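Side-chain contacts in 2-nitropropane dioxygenase (Streptomyces ansochromogenes, PDB 3BW2), which probably catalyses the oxidative denitrification of alkyl nitronates with flavin mononucleotide and molecular oxygen: residues 80-85 with 294-299; 153-158 with 192-197; 215-218 with 222-225. All blocks are in the same frame, centred on the assembly; numbering follows the deposited sequence.

Interaction 1. Residues 80-85 with 294-299; sequences GAVEVY and YPDVHH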
loop_
_atom_site.group_PDB
_atom_site.type_symbol
_atom_site.label_atom_id
_atom_site.label_comp_id
_atom_site.label_asym_id
_atom_site.label_seq_id
_atom_site.Cartn_x
_atom_site.Cartn_y
_atom_site.Cartn_z
ATOM N N GLY A 80 -25.956 14.500 14.752
ATOM C CA GLY A 80 -25.602 14.114 16.107
ATOM C C GLY A 80 -24.104 13.976 16.315
ATOM O O GLY A 80 -23.549 14.513 17.272
ATOM N N ALA A 81 -23.442 13.253 15.418
ATOM C CA ALA A 81 -22.000 13.050 15.515
ATOM C C ALA A 81 -21.234 14.363 15.351
ATOM O O ALA A 81 -20.248 14.606 16.045
ATOM C CB ALA A 81 -21.545 12.047 14.459
ATOM N N VAL A 82 -21.694 15.202 14.428
ATOM C CA VAL A 82 -21.058 16.490 14.171
ATOM C C VAL A 82 -21.111 17.375 15.411
ATOM O O VAL A 82 -20.141 18.063 15.747
ATOM C CB VAL A 82 -21.751 17.222 13.001
ATOM C CG1 VAL A 82 -21.163 18.612 12.829
ATOM C CG2 VAL A 82 -21.587 16.415 11.721
ATOM N N GLU A 83 -22.254 17.353 16.087
ATOM C CA GLU A 83 -22.452 18.143 17.295
ATOM C C GLU A 83 -21.460 17.712 18.375
ATOM O O GLU A 83 -20.865 18.545 19.057
ATOM C CB GLU A 83 -23.883 17.952 17.802
ATOM C CG GLU A 83 -24.275 18.871 18.939
ATOM C CD GLU A 83 -25.659 18.559 19.480
ATOM O OE1 GLU A 83 -26.618 18.507 18.678
ATOM O OE2 GLU A 83 -25.789 18.367 20.708
ATOM N N VAL A 84 -21.295 16.401 18.525
ATOM C CA VAL A 84 -20.378 15.848 19.514
ATOM C C VAL A 84 -18.925 16.203 19.209
ATOM O O VAL A 84 -18.157 16.533 20.112
ATOM C CB VAL A 84 -20.509 14.311 19.594
ATOM C CG1 VAL A 84 -19.403 13.730 20.469
ATOM C CG2 VAL A 84 -21.861 13.945 20.167
ATOM N N TYR A 85 -18.549 16.131 17.936
ATOM C CA TYR A 85 -17.183 16.446 17.540
ATOM C C TYR A 85 -16.912 17.927 17.768
ATOM O O TYR A 85 -15.846 18.303 18.259
ATOM C CB TYR A 85 -16.960 16.092 16.067
ATOM C CG TYR A 85 -15.505 16.043 15.664
ATOM C CD1 TYR A 85 -14.591 15.271 16.383
ATOM C CD2 TYR A 85 -15.043 16.745 14.549
ATOM C CE1 TYR A 85 -13.253 15.195 16.004
ATOM C CE2 TYR A 85 -13.706 16.677 14.158
ATOM C CZ TYR A 85 -12.818 15.899 14.890
ATOM O OH TYR A 85 -11.502 15.810 14.502
ATOM N N TYR A 294 -18.424 14.749 5.901
ATOM C CA TYR A 294 -17.771 15.678 4.987
ATOM C C TYR A 294 -18.813 16.371 4.108
ATOM O O TYR A 294 -19.777 15.745 3.678
ATOM C CB TYR A 294 -16.786 14.912 4.099
ATOM C CG TYR A 294 -16.091 15.774 3.077
ATOM C CD1 TYR A 294 -14.925 16.461 3.397
ATOM C CD2 TYR A 294 -16.619 15.929 1.796
ATOM C CE1 TYR A 294 -14.298 17.285 2.466
ATOM C CE2 TYR A 294 -16.001 16.749 0.856
ATOM C CZ TYR A 294 -14.842 17.423 1.197
ATOM O OH TYR A 294 -14.219 18.233 0.275
ATOM N N PRO A 295 -18.628 17.669 3.817
ATOM C CA PRO A 295 -17.529 18.537 4.243
ATOM C C PRO A 295 -17.839 19.228 5.567
ATOM O O PRO A 295 -17.171 20.190 5.945
ATOM C CB PRO A 295 -17.426 19.528 3.095
ATOM C CG PRO A 295 -18.874 19.752 2.766
ATOM C CD PRO A 295 -19.459 18.346 2.802
ATOM N N ASP A 296 -18.856 18.731 6.265
ATOM C CA ASP A 296 -19.269 19.303 7.546
ATOM C C ASP A 296 -18.086 19.550 8.480
ATOM O O ASP A 296 -17.897 20.661 8.979
ATOM C CB ASP A 296 -20.270 18.374 8.236
ATOM C CG ASP A 296 -21.531 18.155 7.412
ATOM O OD1 ASP A 296 -21.424 17.647 6.276
ATOM O OD2 ASP A 296 -22.628 18.488 7.907
ATOM N N VAL A 297 -17.295 18.508 8.723
ATOM C CA VAL A 297 -16.140 18.630 9.605
ATOM C C VAL A 297 -15.119 19.604 9.028
ATOM O O VAL A 297 -14.507 20.383 9.762
ATOM C CB VAL A 297 -15.487 17.250 9.852
ATOM C CG1 VAL A 297 -14.227 17.406 10.686
ATOM C CG2 VAL A 297 -16.481 16.338 10.568
ATOM N N HIS A 298 -14.946 19.571 7.711
ATOM C CA HIS A 298 -14.012 20.478 7.057
ATOM C C HIS A 298 -14.368 21.935 7.358
ATOM O O HIS A 298 -13.490 22.742 7.672
ATOM C CB HIS A 298 -14.012 20.250 5.542
ATOM C CG HIS A 298 -13.286 21.312 4.780
ATOM N ND1 HIS A 298 -13.911 22.444 4.302
ATOM C CD2 HIS A 298 -11.977 21.443 4.461
ATOM C CE1 HIS A 298 -13.019 23.226 3.721
ATOM N NE2 HIS A 298 -11.837 22.641 3.804
ATOM N N HIS A 299 -15.653 22.273 7.260
ATOM C CA HIS A 299 -16.099 23.638 7.542
ATOM C C HIS A 299 -15.857 23.953 9.012
ATOM O O HIS A 299 -15.425 25.049 9.377
ATOM C CB HIS A 299 -17.598 23.797 7.268
ATOM C CG HIS A 299 -17.985 23.590 5.838
ATOM N ND1 HIS A 299 -17.346 24.224 4.794
ATOM C CD2 HIS A 299 -18.972 22.849 5.283
ATOM C CE1 HIS A 299 -17.924 23.880 3.657
ATOM N NE2 HIS A 299 -18.913 23.047 3.925
#
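Val82 and Tyr85 pack against Asp296 and Val297 where two helices, 81-88 and 296-311, meet at their first turns in this TIM-barrel flavoprotein. Helix 81-88 lies in the excursion between barrel strands 65-70 and 125-129, helix 296-311 after the last barrel strand, 233-236, and the contact lies about 21 Å, centre to centre, from the middle of the chain and away from the flavin-binding residues. Spaced three apart, Val82 and Tyr85 share one side of their helix and both start out toward the other segment. The tyrosine carries the closest approach. Its CG lies anti to the backbone N (chi1 -165°), beside the carbonyl carbon, and from there the ring crosses the Val297 side chain at about a right angle. One ring side, CD2 and CE2, meets the CG1 methyl of Val297, which comes in obliquely. A tyrosine suits this place because its ring carbons give Val297 CG1 an apolar surface while its OH hydrogen-bonds to Ala269 O; Phe282 and His286 of helix 281-286 also pack on it. Val297, branched at CB, can offer one methyl to the ring close to its own backbone.

The second meeting is looser: Val82 CG2 lies 4.2 Å from Asp296 CB, so the valine touches the methylene and leaves the carboxylate to another partner. That partner is Arg107, whose NH1 makes a salt bridge with Asp296 OD2. Asp296 is the first residue after Pro295, the N-cap, which follows a cis peptide bond; an acid here would probably be favoured by the positive end of the helix dipole. The first turn closes with His299 N on Pro295 O at 2.9 Å. The tightest touch is Tyr85 CE2 to Val297 CG1 at 3.6 Å.

Interaction 2. Residues 153-158 with 192-197; sequences TTPEEA and AGIGLL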
loop_
_atom_site.group_PDB
_atom_site.type_symbol
_atom_site.label_atom_id
_atom_site.label_comp_id
_atom_site.label_asym_id
_atom_site.label_seq_id
_atom_site.Cartn_x
_atom_site.Cartn_y
_atom_site.Cartn_z
ATOM N N THR A 153 -10.465 4.155 -6.205
ATOM C CA THR A 153 -9.575 3.537 -5.226
ATOM C C THR A 153 -9.704 2.010 -5.197
ATOM O O THR A 153 -8.971 1.331 -4.472
ATOM C CB THR A 153 -9.829 4.098 -3.807
ATOM O OG1 THR A 153 -11.151 3.756 -3.379
ATOM C CG2 THR A 153 -9.681 5.625 -3.803
ATOM N N THR A 154 -10.634 1.488 -5.995
ATOM C CA THR A 154 -10.885 0.049 -6.097
ATOM C C THR A 154 -11.214 -0.288 -7.546
ATOM O O THR A 154 -11.549 0.596 -8.342
ATOM C CB THR A 154 -12.111 -0.391 -5.264
ATOM O OG1 THR A 154 -13.288 0.234 -5.798
ATOM C CG2 THR A 154 -11.951 -0.003 -3.806
ATOM N N PRO A 155 -11.119 -1.572 -7.914
ATOM C CA PRO A 155 -11.448 -1.893 -9.303
ATOM C C PRO A 155 -12.930 -1.630 -9.588
ATOM O O PRO A 155 -13.308 -1.318 -10.718
ATOM C CB PRO A 155 -11.042 -3.369 -9.431
ATOM C CG PRO A 155 -11.072 -3.879 -8.020
ATOM C CD PRO A 155 -10.536 -2.732 -7.218
ATOM N N GLU A 156 -13.767 -1.735 -8.559
ATOM C CA GLU A 156 -15.197 -1.478 -8.729
ATOM C C GLU A 156 -15.403 -0.015 -9.102
ATOM O O GLU A 156 -16.128 0.296 -10.042
ATOM C CB GLU A 156 -15.974 -1.782 -7.443
ATOM C CG GLU A 156 -16.133 -3.258 -7.112
ATOM C CD GLU A 156 -14.816 -3.935 -6.773
ATOM O OE1 GLU A 156 -14.003 -3.333 -6.034
ATOM O OE2 GLU A 156 -14.601 -5.077 -7.236
ATOM N N GLU A 157 -14.766 0.886 -8.357
ATOM C CA GLU A 157 -14.888 2.311 -8.644
ATOM C C GLU A 157 -14.321 2.635 -10.024
ATOM O O GLU A 157 -14.861 3.483 -10.736
ATOM C CB GLU A 157 -14.175 3.138 -7.567
ATOM C CG GLU A 157 -14.856 3.066 -6.204
ATOM C CD GLU A 157 -14.166 3.908 -5.144
ATOM O OE1 GLU A 157 -12.998 4.289 -5.349
ATOM O OE2 GLU A 157 -14.788 4.174 -4.095
ATOM N N ALA A 158 -13.244 1.958 -10.410
ATOM C CA ALA A 158 -12.641 2.196 -11.717
ATOM C C ALA A 158 -13.613 1.800 -12.830
ATOM O O ALA A 158 -13.707 2.486 -13.849
ATOM C CB ALA A 158 -11.340 1.417 -11.854
ATOM N N ALA A 192 -9.319 -0.735 4.629
ATOM C CA ALA A 192 -9.538 -1.436 3.370
ATOM C C ALA A 192 -8.685 -0.877 2.230
ATOM O O ALA A 192 -8.750 -1.372 1.105
ATOM C CB ALA A 192 -11.019 -1.372 2.994
ATOM N N GLY A 193 -7.888 0.149 2.525
ATOM C CA GLY A 193 -7.041 0.763 1.513
ATOM C C GLY A 193 -6.099 -0.186 0.789
ATOM O O GLY A 193 -5.388 -0.971 1.414
ATOM N N ILE A 194 -6.073 -0.094 -0.536
ATOM C CA ILE A 194 -5.231 -0.960 -1.354
ATOM C C ILE A 194 -3.905 -0.320 -1.789
ATOM O O ILE A 194 -3.886 0.809 -2.290
ATOM C CB ILE A 194 -6.001 -1.400 -2.618
ATOM C CG1 ILE A 194 -7.342 -2.021 -2.208
ATOM C CG2 ILE A 194 -5.171 -2.394 -3.422
ATOM C CD1 ILE A 194 -8.264 -2.303 -3.367
ATOM N N GLY A 195 -2.802 -1.048 -1.599
ATOM C CA GLY A 195 -1.497 -0.544 -2.005
ATOM C C GLY A 195 -1.527 -0.251 -3.493
ATOM O O GLY A 195 -2.122 -1.012 -4.258
ATOM N N LEU A 196 -0.885 0.837 -3.914
ATOM C CA LEU A 196 -0.891 1.225 -5.325
ATOM C C LEU A 196 -0.496 0.134 -6.318
ATOM O O LEU A 196 -1.168 -0.050 -7.333
ATOM C CB LEU A 196 0.007 2.451 -5.552
ATOM C CG LEU A 196 0.039 2.986 -6.992
ATOM C CD1 LEU A 196 -1.383 3.370 -7.446
ATOM C CD2 LEU A 196 0.965 4.199 -7.064
ATOM N N LEU A 197 0.595 -0.582 -6.047
ATOM C CA LEU A 197 1.048 -1.622 -6.968
ATOM C C LEU A 197 -0.023 -2.688 -7.186
ATOM O O LEU A 197 -0.153 -3.246 -8.280
ATOM C CB LEU A 197 2.341 -2.273 -6.455
ATOM C CG LEU A 197 2.967 -3.348 -7.352
ATOM C CD1 LEU A 197 3.219 -2.786 -8.745
ATOM C CD2 LEU A 197 4.272 -3.833 -6.733
HETATM O O HOH W 1 -7.967 1.594 -1.987
#
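Thr153 and Ile194, whose CA atoms lie 7.4 Å apart, bring together two loops just before each enters a helix, 155-163 after the N-cap Thr154 and 196-206 after the N-cap Gly195. A single water joins the backbones, donating to Thr153 O at 2.7 Å and accepting from Ile194 N at 2.9 Å.

Ile194 supplies the side-chain part. With CG1 anti to its carbonyl carbon (chi1 -54°) and the chain then extended, CD1 becomes a probe that reaches Thr153 O at 3.9 Å and loosely touches Thr154 CG2 and Pro155 CD. Isoleucine suits the place because its slim ethyl end can reach between that carbonyl oxygen and the two carbons, while Leu199 and Gln202 of helix 196-206 pack on the same side chain. The surface it touches is held by bonds within 153-158. Thr154 OG1 caps the helix, accepting from Glu157 N at 3.0 Å in a nearly straight bond (168°), while its methyl is left to Ile194. Glu157 reaches back past the cap: its OE1 takes Thr153 N at 2.7 Å, nearly along the C-O axis, and Thr153 OG1 at 2.8 Å from above the carboxylate plane. OE2 receives His183 N, so both oxygens are fixed. Gln323 of the second subunit hydrogen-bonds to Gly193 O and Gly195 N.

The contact joins two consecutive strand-to-helix connections at the C-terminal, catalytic end of a TIM barrel: Thr153, set against the FMN-binding Gln172, lies between strand 147-152 and helix 155-163 of a beta-alpha-beta crossover, Ile194 between strand 168-172 and helix 196-206.

Interaction 3. Residues 215-218 with 222-225; sequences GGIM and QIAA. With FMN (flavin mononucleotide), chain B.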
loop_
_atom_site.group_PDB
_atom_site.type_symbol
_atom_site.label_atom_id
_atom_site.label_comp_id
_atom_site.label_asym_id
_atom_site.label_seq_id
_atom_site.Cartn_x
_atom_site.Cartn_y
_atom_site.Cartn_z
ATOM N N GLY A 215 0.007 7.949 -5.747
ATOM C CA GLY A 215 0.228 7.517 -4.377
ATOM C C GLY A 215 1.649 7.125 -4.013
ATOM O O GLY A 215 2.114 6.061 -4.399
ATOM N N GLY A 216 2.333 7.989 -3.267
ATOM C CA GLY A 216 3.692 7.706 -2.831
ATOM C C GLY A 216 4.811 7.802 -3.856
ATOM O O GLY A 216 5.951 7.445 -3.551
ATOM N N ILE A 217 4.513 8.291 -5.059
ATOM C CA ILE A 217 5.527 8.395 -6.112
ATOM C C ILE A 217 6.420 9.636 -5.933
ATOM O O ILE A 217 5.979 10.767 -6.125
ATOM C CB ILE A 217 4.852 8.407 -7.507
ATOM C CG1 ILE A 217 3.997 7.141 -7.666
ATOM C CG2 ILE A 217 5.906 8.465 -8.609
ATOM C CD1 ILE A 217 3.229 7.065 -8.965
ATOM N N MET A 218 7.683 9.404 -5.574
ATOM C CA MET A 218 8.635 10.485 -5.322
ATOM C C MET A 218 9.879 10.440 -6.201
ATOM O O MET A 218 10.643 11.402 -6.246
ATOM C CB MET A 218 9.101 10.433 -3.862
ATOM C CG MET A 218 7.983 10.432 -2.830
ATOM S SD MET A 218 7.000 11.926 -2.929
ATOM C CE MET A 218 8.115 13.131 -2.170
ATOM N N GLN A 222 10.065 4.997 -9.584
ATOM C CA GLN A 222 8.719 4.594 -9.216
ATOM C C GLN A 222 7.789 4.902 -10.385
ATOM O O GLN A 222 6.777 4.227 -10.576
ATOM C CB GLN A 222 8.269 5.335 -7.956
ATOM C CG GLN A 222 8.986 4.867 -6.703
ATOM C CD GLN A 222 8.724 5.765 -5.517
ATOM O OE1 GLN A 222 9.133 6.923 -5.505
ATOM N NE2 GLN A 222 8.035 5.237 -4.511
ATOM N N ILE A 223 8.132 5.920 -11.169
ATOM C CA ILE A 223 7.321 6.257 -12.333
ATOM C C ILE A 223 7.492 5.115 -13.339
ATOM O O ILE A 223 6.522 4.646 -13.936
ATOM C CB ILE A 223 7.756 7.606 -12.963
ATOM C CG1 ILE A 223 7.507 8.748 -11.963
ATOM C CG2 ILE A 223 6.979 7.851 -14.251
ATOM C CD1 ILE A 223 7.919 10.135 -12.462
ATOM N N ALA A 224 8.727 4.654 -13.509
ATOM C CA ALA A 224 9.001 3.548 -14.423
ATOM C C ALA A 224 8.258 2.317 -13.917
ATOM O O ALA A 224 7.740 1.520 -14.700
ATOM C CB ALA A 224 10.501 3.262 -14.478
ATOM N N ALA A 225 8.211 2.171 -12.596
ATOM C CA ALA A 225 7.534 1.045 -11.979
ATOM C C ALA A 225 6.058 0.996 -12.362
ATOM O O ALA A 225 5.568 -0.041 -12.814
ATOM C CB ALA A 225 7.679 1.113 -10.453
HETATM N N1 FMN B . -6.631 15.382 -5.251
HETATM C C2 FMN B . -7.712 15.997 -5.905
HETATM O O2 FMN B . -8.318 15.397 -6.789
HETATM N N3 FMN B . -8.100 17.284 -5.571
HETATM C C4 FMN B . -7.457 18.030 -4.597
HETATM O O4 FMN B . -7.840 19.186 -4.336
HETATM C C4A FMN B . -6.351 17.433 -3.931
HETATM N N5 FMN B . -5.641 18.136 -2.960
HETATM C C5A FMN B . -4.533 17.581 -2.315
HETATM C C6 FMN B . -3.828 18.345 -1.350
HETATM C C7 FMN B . -2.676 17.834 -0.658
HETATM C C7M FMN B . -1.625 18.921 -0.327
HETATM C C8 FMN B . -2.266 16.506 -1.047
HETATM C C8M FMN B . -0.809 16.044 -1.021
HETATM C C9 FMN B . -2.980 15.712 -2.000
HETATM C C9A FMN B . -4.119 16.251 -2.645
HETATM N N10 FMN B . -4.848 15.514 -3.616
HETATM C C10 FMN B . -5.953 16.097 -4.273
HETATM C "C1'" FMN B . -4.552 14.032 -3.856
HETATM C "C2'" FMN B . -3.679 13.932 -5.133
HETATM O "O2'" FMN B . -4.529 13.971 -6.269
HETATM C "C3'" FMN B . -2.881 12.586 -5.215
HETATM O "O3'" FMN B . -3.851 11.539 -5.156
HETATM C "C4'" FMN B . -1.866 12.374 -4.080
HETATM O "O4'" FMN B . -1.122 13.583 -3.931
HETATM C "C5'" FMN B . -0.902 11.197 -4.413
HETATM O "O5'" FMN B . 0.074 10.975 -3.357
HETATM P P FMN B . 1.534 11.693 -3.186
HETATM O O1P FMN B . 1.614 11.721 -4.675
HETATM O O2P FMN B . 1.784 10.444 -2.361
HETATM O O3P FMN B . 0.750 12.816 -2.532
#
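Gln222 reaches from its helix to the backbone of Gly216 and Met218, and the two amide atoms divide the hydrogen bonding. OE1 accepts from Met218 N at 2.9 Å (160°), the N-H arriving 45° above the carbonyl plane, and also from Arg219 N. NE2 makes a weak bond to Gly216 O at 3.2 Å and a further one to Leu197 O of the second subunit. With an alanine in place of Gln222, Met218 N and Arg219 N would probably lose their shared acceptor, and Leu197 O of the second subunit its side-chain donor.

The flavin phosphate adds a bond from the other side of the loop: Gly216 N donates to O2P of FMN at 2.7 Å. Glycine suits both positions, Gly216 with its positive phi (74°) and Gly215 with backbone angles that would jam a CB against the preceding carbonyl.

Apolar packing falls to Ile217, whose CG2 lies 3.7 Å from Ile223 CG1 and 4.0 Å from Gln222 CB.

The loop thus links barrel strand 211-214 to helix 220-228, with both isoleucines against strand 233-236, Met218 on helix 238-241 and Ile223 on Leu344 of helix 333-350.

From the N terminus, the chain first leaves helix 81-88, whose partner in interaction 1 comes only at 294-299. Inside that long excursion lie the other two contacts, in series. Interaction 2 closes a short loop from 153-158 to 192-197, joining the starts of two successive barrel helices; interaction 3 then folds 215-218 onto 222-225 within a single strand-to-helix connection. These two touch: Leu196 CD2 packs on Gly215 O at 3.4 Å, and both touch the second subunit. Interaction 1 stands apart, on the opposite side of the chain's centre from interaction 3, joining a helix in the excursion after strand 65-70 to one that follows the last barrel strand.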